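Local coordinates for protein beta-1,4-exocellulase (Thermobifida fusca, PDB 4B4H) that probably hydrolyses cellulose as a family 6 cellobiohydrolase, the chain here being the catalytic domain of a longer secreted enzyme that also carries a cellulose-binding module, at residues K11-S19 and V31-W39; V164-G175 and E207-Y218. All coordinates share one frame; numbering follows the deposited sequence.

Contact 1: K11-S19 and V31-W39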
loop_
_atom_site.group_PDB
_atom_site.type_symbol
_atom_site.label_atom_id
_atom_site.label_comp_id
_atom_site.label_asym_id
_atom_site.label_seq_id
_atom_site.Cartn_x
_atom_site.Cartn_y
_atom_site.Cartn_z
ATOM N N LYS A 11 2.771 -21.808 -0.850
ATOM C CA LYS A 11 4.093 -21.201 -0.778
ATOM C C LYS A 11 3.990 -19.771 -1.320
ATOM O O LYS A 11 3.103 -19.474 -2.124
ATOM C CB LYS A 11 5.101 -21.980 -1.633
ATOM C CG LYS A 11 5.717 -23.217 -0.983
ATOM C CD LYS A 11 5.076 -24.490 -1.507
ATOM C CE LYS A 11 6.116 -25.542 -1.860
ATOM N NZ LYS A 11 5.549 -26.917 -1.962
ATOM N N LEU A 12 4.886 -18.895 -0.893
ATOM C CA LEU A 12 4.903 -17.529 -1.405
ATOM C C LEU A 12 6.116 -17.279 -2.305
ATOM O O LEU A 12 7.231 -17.698 -1.999
ATOM C CB LEU A 12 4.845 -16.493 -0.266
ATOM C CG LEU A 12 3.951 -16.778 0.957
ATOM C CD1 LEU A 12 4.171 -15.720 2.039
ATOM C CD2 LEU A 12 2.470 -16.909 0.604
ATOM N N TYR A 13 5.880 -16.580 -3.415
ATOM C CA TYR A 13 6.941 -16.192 -4.353
ATOM C C TYR A 13 8.086 -15.448 -3.664
ATOM O O TYR A 13 7.836 -14.589 -2.825
ATOM C CB TYR A 13 6.360 -15.269 -5.431
ATOM C CG TYR A 13 7.337 -14.874 -6.509
ATOM C CD1 TYR A 13 7.904 -15.835 -7.339
ATOM C CD2 TYR A 13 7.719 -13.538 -6.687
ATOM C CE1 TYR A 13 8.798 -15.488 -8.331
ATOM C CE2 TYR A 13 8.619 -13.177 -7.685
ATOM C CZ TYR A 13 9.165 -14.172 -8.497
ATOM O OH TYR A 13 10.053 -13.881 -9.510
ATOM N N VAL A 14 9.327 -15.763 -4.039
ATOM C CA VAL A 14 10.494 -14.963 -3.619
ATOM C C VAL A 14 11.109 -14.333 -4.871
ATOM O O VAL A 14 11.506 -15.031 -5.808
ATOM C CB VAL A 14 11.547 -15.790 -2.829
ATOM C CG1 VAL A 14 12.711 -14.918 -2.369
ATOM C CG2 VAL A 14 10.907 -16.447 -1.615
ATOM N N ASN A 15 11.182 -13.008 -4.888
ATOM C CA ASN A 15 11.679 -12.292 -6.059
ATOM C C ASN A 15 13.194 -12.341 -6.056
ATOM O O ASN A 15 13.825 -11.750 -5.169
ATOM C CB ASN A 15 11.173 -10.848 -6.058
ATOM C CG ASN A 15 11.688 -10.031 -7.235
ATOM O OD1 ASN A 15 12.544 -10.484 -7.997
ATOM N ND2 ASN A 15 11.179 -8.815 -7.379
ATOM N N PRO A 16 13.789 -13.061 -7.034
ATOM C CA PRO A 16 15.240 -13.257 -7.016
ATOM C C PRO A 16 15.988 -11.930 -7.114
ATOM O O PRO A 16 17.028 -11.766 -6.486
ATOM C CB PRO A 16 15.513 -14.085 -8.281
ATOM C CG PRO A 16 14.186 -14.584 -8.745
ATOM C CD PRO A 16 13.185 -13.571 -8.278
ATOM N N VAL A 17 15.438 -10.996 -7.889
ATOM C CA VAL A 17 16.009 -9.659 -8.032
ATOM C C VAL A 17 16.118 -8.971 -6.663
ATOM O O VAL A 17 17.215 -8.598 -6.226
ATOM C CB VAL A 17 15.180 -8.790 -9.017
ATOM C CG1 VAL A 17 15.834 -7.432 -9.236
ATOM C CG2 VAL A 17 15.014 -9.500 -10.350
ATOM N N TRP A 18 14.980 -8.806 -5.983
ATOM C CA TRP A 18 14.972 -8.202 -4.649
ATOM C C TRP A 18 15.843 -8.954 -3.673
ATOM O O TRP A 18 16.624 -8.356 -2.927
ATOM C CB TRP A 18 13.549 -8.072 -4.097
ATOM C CG TRP A 18 13.556 -7.527 -2.684
ATOM C CD1 TRP A 18 13.696 -6.204 -2.282
ATOM C CD2 TRP A 18 13.508 -8.296 -1.430
ATOM N NE1 TRP A 18 13.719 -6.103 -0.906
ATOM C CE2 TRP A 18 13.604 -7.320 -0.342
ATOM C CE3 TRP A 18 13.388 -9.642 -1.115
ATOM C CZ2 TRP A 18 13.581 -7.697 0.984
ATOM C CZ3 TRP A 18 13.368 -10.011 0.235
ATOM C CH2 TRP A 18 13.451 -9.059 1.255
ATOM N N SER A 19 15.716 -10.279 -3.665
ATOM C CA SER A 19 16.464 -11.108 -2.729
ATOM C C SER A 19 17.977 -10.857 -2.779
ATOM O O SER A 19 18.640 -10.866 -1.732
ATOM C CB SER A 19 16.173 -12.592 -2.966
ATOM O OG SER A 19 16.852 -13.380 -2.002
ATOM N N VAL A 31 16.397 -11.752 5.947
ATOM C CA VAL A 31 15.109 -11.440 5.334
ATOM C C VAL A 31 15.098 -11.611 3.825
ATOM O O VAL A 31 14.083 -11.373 3.202
ATOM C CB VAL A 31 14.614 -10.019 5.695
ATOM C CG1 VAL A 31 14.256 -9.934 7.168
ATOM C CG2 VAL A 31 15.650 -8.967 5.323
ATOM N N ALA A 32 16.205 -12.061 3.238
ATOM C CA ALA A 32 16.273 -12.131 1.777
ATOM C C ALA A 32 15.376 -13.208 1.163
ATOM O O ALA A 32 15.166 -13.203 -0.046
ATOM C CB ALA A 32 17.706 -12.284 1.302
ATOM N N ASN A 33 14.854 -14.118 1.994
ATOM C CA ASN A 33 13.946 -15.184 1.570
ATOM C C ASN A 33 12.473 -14.836 1.801
ATOM O O ASN A 33 11.612 -15.717 1.764
ATOM C CB ASN A 33 14.269 -16.485 2.320
ATOM C CG ASN A 33 15.679 -16.982 2.062
ATOM O OD1 ASN A 33 16.493 -17.073 2.979
ATOM N ND2 ASN A 33 15.971 -17.310 0.812
ATOM N N GLU A 34 12.185 -13.568 2.081
ATOM C CA GLU A 34 10.809 -13.153 2.302
ATOM C C GLU A 34 10.173 -12.835 0.961
ATOM O O GLU A 34 10.875 -12.470 0.020
ATOM C CB GLU A 34 10.740 -11.959 3.250
ATOM C CG GLU A 34 11.203 -12.286 4.668
ATOM C CD GLU A 34 10.535 -13.525 5.249
ATOM O OE1 GLU A 34 9.291 -13.616 5.256
ATOM O OE2 GLU A 34 11.276 -14.423 5.708
ATOM N N SER A 35 8.855 -13.023 0.881
ATOM C CA SER A 35 8.062 -12.702 -0.314
ATOM C C SER A 35 7.738 -11.209 -0.421
ATOM O O SER A 35 7.234 -10.600 0.530
ATOM C CB SER A 35 6.765 -13.509 -0.299
ATOM O OG SER A 35 6.007 -13.279 -1.478
ATOM N N THR A 36 8.000 -10.639 -1.603
ATOM C CA THR A 36 7.694 -9.232 -1.917
ATOM C C THR A 36 6.930 -9.184 -3.239
ATOM O O THR A 36 7.093 -10.059 -4.092
ATOM C CB THR A 36 8.958 -8.306 -1.960
ATOM O OG1 THR A 36 9.898 -8.765 -2.947
ATOM C CG2 THR A 36 9.661 -8.259 -0.593
ATOM N N ALA A 37 6.085 -8.168 -3.398
ATOM C CA ALA A 37 5.293 -8.036 -4.607
ATOM C C ALA A 37 6.145 -7.547 -5.771
ATOM O O ALA A 37 7.143 -6.862 -5.568
ATOM C CB ALA A 37 4.126 -7.094 -4.354
ATOM N N VAL A 38 5.766 -7.931 -6.986
ATOM C CA VAL A 38 6.420 -7.418 -8.182
ATOM C C VAL A 38 5.585 -6.233 -8.631
ATOM O O VAL A 38 4.375 -6.350 -8.774
ATOM C CB VAL A 38 6.514 -8.500 -9.285
ATOM C CG1 VAL A 38 6.880 -7.879 -10.634
ATOM C CG2 VAL A 38 7.512 -9.589 -8.881
ATOM N N TRP A 39 6.233 -5.087 -8.810
ATOM C CA TRP A 39 5.525 -3.843 -9.136
ATOM C C TRP A 39 5.497 -3.538 -10.603
ATOM O O TRP A 39 6.540 -3.292 -11.218
ATOM C CB TRP A 39 6.143 -2.673 -8.395
ATOM C CG TRP A 39 5.814 -2.673 -6.929
ATOM C CD1 TRP A 39 6.111 -3.662 -5.986
ATOM C CD2 TRP A 39 5.077 -1.648 -6.171
ATOM N NE1 TRP A 39 5.619 -3.321 -4.755
ATOM C CE2 TRP A 39 5.010 -2.133 -4.782
ATOM C CE3 TRP A 39 4.517 -0.416 -6.483
ATOM C CZ2 TRP A 39 4.388 -1.409 -3.778
ATOM C CZ3 TRP A 39 3.898 0.310 -5.460
ATOM C CH2 TRP A 39 3.844 -0.173 -4.138
HETATM O O HOH W 1 8.400 -16.622 0.959
HETATM O O HOH W 2 10.876 -11.339 -2.598
HETATM O O HOH W 3 9.773 -7.446 -5.217
#
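Ser35 and Tyr13 meet through a short bond, Ser35 OG giving its proton to Tyr13 O at 2.6 Å. The hydroxyl arrives in the carbonyl plane, and a small serine suits the place because Ser35 CB also packs on Leu12 CB, 3.5 Å away. At the other end Ser19 OG donates to Ala32 O, again at 2.6 Å, but from above the carbonyl plane. This bond ties the first turn of helix 16-24 to the turn Val31-Glu34.

Two waters serve the remaining polar atoms near Asn15 and Thr36. One accepts from Asn15 N, donates to Glu34 O and meets Thr36 OG1; the second accepts from Asn15 ND2, donates to Ala37 O and lies 2.6 Å from Thr36 OG1. With OG1 between the backbone N and the carbonyl carbon (chi1 59°), Thr36 keeps CG2 for the Trp18 ring, a CH-pi contact 3.9 Å from the six-membered centroid. Trp18 CH2 points edge-on at Val31 O, 3.1 Å away, while its NE1 is satisfied by Pro355 O. The Trp18 side chain also comes near Glu357, a predicted substrate-binding residue, as is Trp39 on strand 38-40. Asn15 is the N-cap of the helix, its OD1 accepting a weak bond from Val17 N.

Tyr13 reaches past Val38 to bond His62 of helix 59-70, and strands 11-12 and 38-40 both pair in parallel with strand 75-81 in the family 6 barrel.

Contact 2: V164-G175 and E207-Y218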
loop_
_atom_site.group_PDB
_atom_site.type_symbol
_atom_site.label_atom_id
_atom_site.label_comp_id
_atom_site.label_asym_id
_atom_site.label_seq_id
_atom_site.Cartn_x
_atom_site.Cartn_y
_atom_site.Cartn_z
ATOM N N VAL A 164 -12.161 5.915 -11.611
ATOM C CA VAL A 164 -13.265 4.972 -11.399
ATOM C C VAL A 164 -13.328 3.972 -12.563
ATOM O O VAL A 164 -13.377 2.753 -12.358
ATOM C CB VAL A 164 -14.613 5.720 -11.187
ATOM C CG1 VAL A 164 -15.790 4.757 -11.180
ATOM C CG2 VAL A 164 -14.580 6.535 -9.910
ATOM N N ASN A 165 -13.320 4.484 -13.787
ATOM C CA ASN A 165 -13.419 3.636 -14.972
ATOM C C ASN A 165 -12.160 2.815 -15.253
ATOM O O ASN A 165 -12.265 1.690 -15.731
ATOM C CB ASN A 165 -13.776 4.467 -16.206
ATOM C CG ASN A 165 -15.213 4.945 -16.187
ATOM O OD1 ASN A 165 -16.079 4.345 -15.560
ATOM N ND2 ASN A 165 -15.476 6.037 -16.900
ATOM N N GLY A 166 -10.987 3.391 -14.970
ATOM C CA GLY A 166 -9.717 2.669 -15.095
ATOM C C GLY A 166 -9.720 1.463 -14.177
ATOM O O GLY A 166 -9.516 0.339 -14.637
ATOM N N VAL A 167 -9.956 1.713 -12.892
ATOM C CA VAL A 167 -10.036 0.655 -11.883
ATOM C C VAL A 167 -11.064 -0.416 -12.253
ATOM O O VAL A 167 -10.763 -1.612 -12.156
ATOM C CB VAL A 167 -10.319 1.237 -10.480
ATOM C CG1 VAL A 167 -10.717 0.136 -9.511
ATOM C CG2 VAL A 167 -9.115 2.005 -9.964
ATOM N N GLY A 168 -12.263 0.005 -12.681
ATOM C CA GLY A 168 -13.291 -0.935 -13.126
ATOM C C GLY A 168 -12.780 -1.870 -14.189
ATOM O O GLY A 168 -12.964 -3.090 -14.097
ATOM N N TYR A 169 -12.127 -1.281 -15.190
ATOM C CA TYR A 169 -11.556 -2.014 -16.293
ATOM C C TYR A 169 -10.585 -3.122 -15.851
ATOM O O TYR A 169 -10.685 -4.267 -16.334
ATOM C CB TYR A 169 -10.925 -1.031 -17.306
ATOM C CG TYR A 169 -10.559 -1.704 -18.607
ATOM C CD1 TYR A 169 -11.559 -2.116 -19.496
ATOM C CD2 TYR A 169 -9.230 -1.964 -18.943
ATOM C CE1 TYR A 169 -11.252 -2.764 -20.671
ATOM C CE2 TYR A 169 -8.904 -2.608 -20.130
ATOM C CZ TYR A 169 -9.933 -3.003 -20.991
ATOM O OH TYR A 169 -9.692 -3.653 -22.188
ATOM N N ALA A 170 -9.713 -2.786 -14.891
ATOM C CA ALA A 170 -8.681 -3.708 -14.406
ATOM C C ALA A 170 -9.371 -4.839 -13.668
ATOM O O ALA A 170 -9.028 -6.001 -13.847
ATOM C CB ALA A 170 -7.676 -3.007 -13.496
ATOM N N LEU A 171 -10.370 -4.481 -12.872
ATOM C CA LEU A 171 -11.089 -5.495 -12.125
ATOM C C LEU A 171 -11.709 -6.492 -13.080
ATOM O O LEU A 171 -11.605 -7.690 -12.874
ATOM C CB LEU A 171 -12.157 -4.870 -11.251
ATOM C CG LEU A 171 -11.579 -4.181 -10.017
ATOM C CD1 LEU A 171 -12.673 -3.347 -9.376
ATOM C CD2 LEU A 171 -11.072 -5.235 -9.036
ATOM N N ARG A 172 -12.348 -6.009 -14.142
ATOM C CA ARG A 172 -12.972 -6.943 -15.066
ATOM C C ARG A 172 -11.956 -7.789 -15.835
ATOM O O ARG A 172 -12.122 -9.003 -15.978
ATOM C CB ARG A 172 -13.884 -6.224 -16.059
ATOM C CG ARG A 172 -14.391 -7.164 -17.154
ATOM C CD ARG A 172 -15.619 -6.638 -17.891
ATOM N NE ARG A 172 -15.361 -5.350 -18.546
ATOM C CZ ARG A 172 -14.797 -5.186 -19.738
ATOM N NH1 ARG A 172 -14.409 -6.231 -20.492
ATOM N NH2 ARG A 172 -14.630 -3.932 -20.186
ATOM N N LYS A 173 -10.942 -7.136 -16.389
ATOM C CA LYS A 173 -9.981 -7.821 -17.251
ATOM C C LYS A 173 -9.191 -8.865 -16.483
ATOM O O LYS A 173 -8.986 -9.987 -16.962
ATOM C CB LYS A 173 -9.031 -6.815 -17.917
ATOM C CG LYS A 173 -9.604 -5.973 -19.064
ATOM C CD LYS A 173 -10.226 -6.758 -20.212
ATOM C CE LYS A 173 -9.216 -7.544 -21.035
ATOM N NZ LYS A 173 -9.842 -8.085 -22.275
ATOM N N LEU A 174 -8.748 -8.501 -15.288
ATOM C CA LEU A 174 -7.960 -9.409 -14.479
ATOM C C LEU A 174 -8.902 -10.351 -13.738
ATOM O O LEU A 174 -8.603 -11.521 -13.585
ATOM C CB LEU A 174 -7.048 -8.644 -13.518
ATOM C CG LEU A 174 -6.108 -7.602 -14.139
ATOM C CD1 LEU A 174 -5.119 -7.094 -13.098
ATOM C CD2 LEU A 174 -5.373 -8.149 -15.359
ATOM N N GLY A 175 -10.056 -9.835 -13.318
ATOM C CA GLY A 175 -11.042 -10.657 -12.595
ATOM C C GLY A 175 -11.633 -11.809 -13.384
ATOM O O GLY A 175 -12.055 -12.810 -12.793
ATOM N N GLU A 207 -18.611 2.093 -6.421
ATOM C CA GLU A 207 -18.733 2.710 -7.741
ATOM C C GLU A 207 -17.733 2.078 -8.718
ATOM O O GLU A 207 -18.135 1.637 -9.798
ATOM C CB GLU A 207 -18.546 4.231 -7.657
ATOM C CG GLU A 207 -18.735 4.981 -8.975
ATOM C CD GLU A 207 -18.477 6.481 -8.855
ATOM O OE1 GLU A 207 -18.044 6.939 -7.782
ATOM O OE2 GLU A 207 -18.702 7.206 -9.849
ATOM N N ALA A 208 -16.461 2.015 -8.315
ATOM C CA ALA A 208 -15.372 1.479 -9.170
ATOM C C ALA A 208 -15.598 0.021 -9.543
ATOM O O ALA A 208 -15.427 -0.379 -10.692
ATOM C CB ALA A 208 -14.016 1.635 -8.486
ATOM N N ALA A 209 -15.966 -0.770 -8.545
ATOM C CA ALA A 209 -16.241 -2.195 -8.727
ATOM C C ALA A 209 -17.389 -2.481 -9.685
ATOM O O ALA A 209 -17.481 -3.575 -10.233
ATOM C CB ALA A 209 -16.532 -2.817 -7.382
ATOM N N ASN A 210 -18.290 -1.519 -9.848
ATOM C CA ASN A 210 -19.392 -1.672 -10.794
ATOM C C ASN A 210 -19.203 -0.911 -12.101
ATOM O O ASN A 210 -20.076 -0.958 -12.970
ATOM C CB ASN A 210 -20.696 -1.268 -10.123
ATOM C CG ASN A 210 -21.135 -2.279 -9.101
ATOM O OD1 ASN A 210 -21.786 -3.266 -9.443
ATOM N ND2 ASN A 210 -20.749 -2.070 -7.845
ATOM N N ALA A 211 -18.051 -0.248 -12.245
ATOM C CA ALA A 211 -17.735 0.539 -13.447
ATOM C C ALA A 211 -17.128 -0.320 -14.566
ATOM O O ALA A 211 -16.570 -1.378 -14.299
ATOM C CB ALA A 211 -16.773 1.669 -13.087
ATOM N N SER A 212 -17.207 0.153 -15.816
ATOM C CA SER A 212 -16.523 -0.485 -16.959
ATOM C C SER A 212 -16.854 -1.961 -17.170
ATOM O O SER A 212 -16.031 -2.715 -17.721
ATOM C CB SER A 212 -15.005 -0.327 -16.838
ATOM O OG SER A 212 -14.641 1.026 -16.676
ATOM N N GLY A 213 -18.034 -2.370 -16.726
ATOM C CA GLY A 213 -18.472 -3.755 -16.880
ATOM C C GLY A 213 -18.172 -4.648 -15.696
ATOM O O GLY A 213 -18.577 -5.797 -15.683
ATOM N N SER A 214 -17.448 -4.129 -14.709
ATOM C CA SER A 214 -17.113 -4.898 -13.508
ATOM C C SER A 214 -18.335 -5.126 -12.593
ATOM O O SER A 214 -19.366 -4.436 -12.714
ATOM C CB SER A 214 -15.962 -4.229 -12.758
ATOM O OG SER A 214 -15.551 -4.960 -11.603
ATOM N N THR A 215 -18.245 -6.149 -11.740
ATOM C CA THR A 215 -19.199 -6.350 -10.643
ATOM C C THR A 215 -18.372 -6.598 -9.392
ATOM O O THR A 215 -17.156 -6.800 -9.489
ATOM C CB THR A 215 -20.171 -7.537 -10.836
ATOM O OG1 THR A 215 -19.468 -8.770 -10.659
ATOM C CG2 THR A 215 -20.856 -7.512 -12.206
ATOM N N VAL A 216 -19.017 -6.576 -8.227
ATOM C CA VAL A 216 -18.351 -6.935 -6.953
ATOM C C VAL A 216 -17.755 -8.338 -6.989
ATOM O O VAL A 216 -16.834 -8.642 -6.248
ATOM C CB VAL A 216 -19.283 -6.761 -5.721
ATOM C CG1 VAL A 216 -19.773 -5.318 -5.616
ATOM C CG2 VAL A 216 -20.449 -7.759 -5.743
ATOM N N ASP A 217 -18.277 -9.185 -7.871
ATOM C CA ASP A 217 -17.770 -10.546 -8.051
ATOM C C ASP A 217 -16.349 -10.617 -8.646
ATOM O O ASP A 217 -15.751 -11.699 -8.713
ATOM C CB ASP A 217 -18.778 -11.353 -8.874
ATOM C CG ASP A 217 -20.049 -11.692 -8.075
ATOM O OD1 ASP A 217 -19.930 -12.243 -6.966
ATOM O OD2 ASP A 217 -21.172 -11.415 -8.545
ATOM N N TYR A 218 -15.809 -9.467 -9.074
ATOM C CA TYR A 218 -14.405 -9.387 -9.503
ATOM C C TYR A 218 -13.473 -8.829 -8.417
ATOM O O TYR A 218 -12.276 -8.641 -8.652
ATOM C CB TYR A 218 -14.268 -8.568 -10.792
ATOM C CG TYR A 218 -15.054 -9.134 -11.945
ATOM C CD1 TYR A 218 -14.957 -10.485 -12.303
ATOM C CD2 TYR A 218 -15.910 -8.320 -12.669
ATOM C CE1 TYR A 218 -15.693 -10.988 -13.362
ATOM C CE2 TYR A 218 -16.650 -8.810 -13.728
ATOM C CZ TYR A 218 -16.538 -10.144 -14.072
ATOM O OH TYR A 218 -17.293 -10.614 -15.115
HETATM O O HOH W 4 -18.104 2.555 -16.077
#
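With its CG opposite the backbone N (chi1 172°) and a bend at chi3 (60°), Arg172 turns its guanidinium edge to Ser212 O. Arg172 NE at 2.8 Å and Arg172 NH2 at 3.1 Å both donate to Ser212 O, a side-on grip with the oxygen close to the guanidinium plane. Cut back to alanine, position Arg172 would probably leave Ser212 O without its two side-chain donors and the turn less firmly held on the helix. Ser212 OG lies beside its own backbone N (chi1 -54°) and from there donates to Asn165 O at 2.6 Å, on a lone pair; the same carbonyl takes the helical bond from Tyr169 N. A water joins Asn165 OD1 to Ser212 N, so the turn residue is held through its amide, hydroxyl and carbonyl.

The held element is a type I' turn, Ala211-Ser214, following helix 198-209 and lying along helix 162-175 in the alpha/beta-barrel domain of this family. Gly168 lets the turn come close, since a side chain there would strike Ala211 O; its CA makes a CA-H...O contact with that oxygen. Gly213 has a positive phi, and at its backbone angles a CB would be jammed against the carbonyl oxygen of Ser212 and would in addition strike Arg172 NE.

Small apolar groups fill the start of the interface: Val164 CG1 packs on Ala211 CB at 3.8 Å and on the aliphatic part of Glu207, and Val167 CG1 on Ala208 CB. Farther along, Leu171 CB lies 3.4 Å from Ser214 OG, whose proton goes to Ala209 O. Tyr218 lays one ring face against Arg172 CA, while Tyr218 CD1 approaches Gly175 C at 3.7 Å.

From the N terminus, strand 11-12 leads into helix 16-24, and the chain then returns through 31-39 to strand 38-40; contact 1 closes this short loop, with 11 residues between its segments. The chain continues through strands 75-81 and 127-133 before helix 162-175. Contact 2 closes a longer loop of 31 intervening residues, which includes strand 180-185 and most of helix 198-209. The two loops follow in series and neither nest nor cross. The centres of contacts 1 and 2 are about 28 Å apart. Contact 1 joins elements beside strand 75-81, whereas contact 2 lays helix 162-175 against the end of helix 198-209 and the turn and 3-10 segment that follow it; Leu171 also touches strand 180-185.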